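Local coordinates for ribosomal-protein-alanine acetyltransferase (Clostridium acetobutylicum, PDB 3DNS) that probably acetylates the N-terminal alanine of a ribosomal protein, this chain being the N-terminal, GNAT-type domain of a longer enzyme, at residues A[22-27]-A[51-56]. Residues are numbered along the deposited sequence; the frame is centred on the assembly and turned at random.
Sequences YLITDK and MKIYKQ
Ile24 meets Met51 and Ile53 through a single methyl, its CD1, on the helix-covered face of the mixed beta sheet expected of a GNAT acetyltransferase domain. Strands 21-26 and 46-53 are not sheet neighbours: strand 31-41 runs between them, antiparallel to each, which leaves the two in roughly the same direction. Across that gap the closest CA atoms, those of Ile24 and Ile53, are 8.8 Å apart, so side chains do the bridging. The bridge is small but tight. Ile24 extends its longer branch, with CD1 nearly anti to CA (chi2 164°), and the methyl stops 4.2 Å from CG of Met51, a selenomethionine in this model. From the other residue, CD1 of Ile53 approaches the same methyl tip to tip at 4.3 Å. CD1 of Ile53 also lies 4.0 Å from Met51 CG, closing a compact apolar triangle of three carbons. Helix 61-78 packs over this patch: Ile67 touches both Ile24 and Met51, and Ile64 touches Ile53, which buries Ile24 and Met51 between helix and sheet, while Ile53 stays partly exposed.

The solvent side belongs to Lys52, which touches Phe36 of strand 31-41 before its chain leads off. Leu23, pointing away from strand 46-53, is buried instead, against Val15 and Thr31 of its own chain and Gly57 of the second subunit. Beyond the end of the strand, Tyr54 belongs to the dimer interface, where its ring stacks on Tyr54 of the second subunit.

Back in the core, the Met51 chain is extended as far as selenium (chi2 172°), bringing SE to 4.4 Å from CD1 of Ile24; there it bends, and CE of Met51 ends up 6.0 Å from that same Ile24 CD1.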
loop_
_atom_site.group_PDB
_atom_site.type_symbol
_atom_site.label_atom_id
_atom_site.label_comp_id
_atom_site.label_asym_id
_atom_site.label_seq_id
_atom_site.Cartn_x
_atom_site.Cartn_y
_atom_site.Cartn_z
ATOM N N TYR A 22 11.476 1.236 8.755
ATOM C CA TYR A 22 11.989 1.131 7.390
ATOM C C TYR A 22 10.851 1.013 6.442
ATOM O O TYR A 22 9.870 0.314 6.723
ATOM C CB TYR A 22 12.887 -0.091 7.210
ATOM C CG TYR A 22 14.060 -0.084 8.110
ATOM C CD1 TYR A 22 15.307 0.239 7.643
ATOM C CD2 TYR A 22 13.909 -0.421 9.472
ATOM C CE1 TYR A 22 16.406 0.251 8.512
ATOM C CE2 TYR A 22 14.951 -0.418 10.299
ATOM C CZ TYR A 22 16.208 -0.081 9.839
ATOM O OH TYR A 22 17.244 -0.071 10.765
ATOM N N LEU A 23 11.020 1.643 5.299
ATOM C CA LEU A 23 10.019 1.703 4.242
ATOM C C LEU A 23 10.379 0.670 3.186
ATOM O O LEU A 23 11.534 0.663 2.679
ATOM C CB LEU A 23 10.057 3.093 3.628
ATOM C CG LEU A 23 9.056 3.407 2.530
ATOM C CD1 LEU A 23 7.627 3.484 3.141
ATOM C CD2 LEU A 23 9.435 4.752 1.853
ATOM N N ILE A 24 9.404 -0.170 2.824
ATOM C CA ILE A 24 9.572 -1.082 1.658
ATOM C C ILE A 24 8.816 -0.533 0.444
ATOM O O ILE A 24 7.653 -0.261 0.523
ATOM C CB ILE A 24 9.045 -2.543 1.944
ATOM C CG1 ILE A 24 9.409 -2.985 3.367
ATOM C CG2 ILE A 24 9.464 -3.525 0.807
ATOM C CD1 ILE A 24 8.627 -4.227 3.936
ATOM N N THR A 25 9.501 -0.402 -0.685
ATOM C CA THR A 25 8.863 0.069 -1.941
ATOM C C THR A 25 9.249 -0.836 -3.110
ATOM O O THR A 25 10.197 -1.655 -2.991
ATOM C CB THR A 25 9.254 1.525 -2.303
ATOM O OG1 THR A 25 10.645 1.587 -2.471
ATOM C CG2 THR A 25 8.898 2.470 -1.182
ATOM N N ASP A 26 8.543 -0.691 -4.239
ATOM C CA ASP A 26 9.028 -1.353 -5.453
ATOM C C ASP A 26 9.885 -0.385 -6.248
ATOM O O ASP A 26 10.107 0.710 -5.796
ATOM C CB ASP A 26 7.879 -1.995 -6.275
ATOM C CG ASP A 26 6.835 -1.005 -6.795
ATOM O OD1 ASP A 26 7.090 0.213 -6.893
ATOM O OD2 ASP A 26 5.730 -1.515 -7.170
ATOM N N LYS A 27 10.341 -0.785 -7.431
ATOM C CA LYS A 27 11.238 0.041 -8.217
ATOM C C LYS A 27 10.659 1.371 -8.764
ATOM O O LYS A 27 11.424 2.230 -9.170
ATOM C CB LYS A 27 11.864 -0.790 -9.360
ATOM C CG LYS A 27 13.149 -1.459 -8.951
ATOM C CD LYS A 27 13.876 -2.079 -10.139
ATOM C CE LYS A 27 15.345 -2.422 -9.775
ATOM N NZ LYS A 27 15.505 -2.889 -8.342
HETATM N N MSE A 51 6.552 -6.779 10.491
HETATM C CA MSE A 51 6.497 -6.403 9.082
HETATM C C MSE A 51 5.054 -6.203 8.664
HETATM O O MSE A 51 4.261 -7.091 8.771
HETATM C CB MSE A 51 7.132 -7.428 8.196
HETATM C CG MSE A 51 7.140 -7.006 6.722
HETATM SE SE MSE A 51 8.205 -8.269 5.572
HETATM C CE MSE A 51 6.944 -9.742 5.614
ATOM N N LYS A 52 4.716 -4.987 8.307
ATOM C CA LYS A 52 3.379 -4.649 7.858
ATOM C C LYS A 52 3.447 -4.654 6.342
ATOM O O LYS A 52 4.407 -4.150 5.749
ATOM C CB LYS A 52 2.961 -3.276 8.380
ATOM C CG LYS A 52 2.747 -3.281 9.900
ATOM C CD LYS A 52 2.088 -1.990 10.358
ATOM C CE LYS A 52 1.827 -2.001 11.841
ATOM N NZ LYS A 52 1.024 -3.236 12.146
ATOM N N ILE A 53 2.471 -5.297 5.723
ATOM C CA ILE A 53 2.358 -5.337 4.263
ATOM C C ILE A 53 0.990 -4.875 3.949
ATOM O O ILE A 53 0.048 -5.348 4.570
ATOM C CB ILE A 53 2.535 -6.760 3.652
ATOM C CG1 ILE A 53 3.906 -7.345 4.003
ATOM C CG2 ILE A 53 2.410 -6.684 2.170
ATOM C CD1 ILE A 53 5.125 -6.562 3.338
ATOM N N TYR A 54 0.874 -3.940 3.015
ATOM C CA TYR A 54 -0.425 -3.392 2.661
ATOM C C TYR A 54 -1.263 -4.527 2.067
ATOM O O TYR A 54 -0.742 -5.461 1.422
ATOM C CB TYR A 54 -0.296 -2.236 1.660
ATOM C CG TYR A 54 0.055 -0.863 2.258
ATOM C CD1 TYR A 54 -0.548 -0.419 3.453
ATOM C CD2 TYR A 54 0.929 0.018 1.605
ATOM C CE1 TYR A 54 -0.288 0.814 3.969
ATOM C CE2 TYR A 54 1.228 1.269 2.170
ATOM C CZ TYR A 54 0.607 1.641 3.345
ATOM O OH TYR A 54 0.831 2.840 3.940
ATOM N N LYS A 55 -2.552 -4.467 2.290
ATOM C CA LYS A 55 -3.448 -5.500 1.769
ATOM C C LYS A 55 -3.383 -5.487 0.246
ATOM O O LYS A 55 -3.633 -4.472 -0.385
ATOM C CB LYS A 55 -4.895 -5.326 2.308
ATOM C CG LYS A 55 -5.832 -6.527 2.012
ATOM C CD LYS A 55 -7.159 -6.334 2.725
ATOM C CE LYS A 55 -8.075 -7.568 2.778
ATOM N NZ LYS A 55 -9.276 -7.347 3.687
ATOM N N GLN A 56 -3.021 -6.621 -0.341
ATOM C CA GLN A 56 -2.758 -6.693 -1.766
ATOM C C GLN A 56 -3.967 -7.201 -2.510
ATOM O O GLN A 56 -4.663 -8.090 -2.024
ATOM C CB GLN A 56 -1.554 -7.592 -2.037
ATOM C CG GLN A 56 -0.265 -7.105 -1.441
ATOM C CD GLN A 56 0.174 -5.748 -1.933
ATOM O OE1 GLN A 56 0.542 -4.899 -1.152
ATOM N NE2 GLN A 56 0.194 -5.558 -3.229
#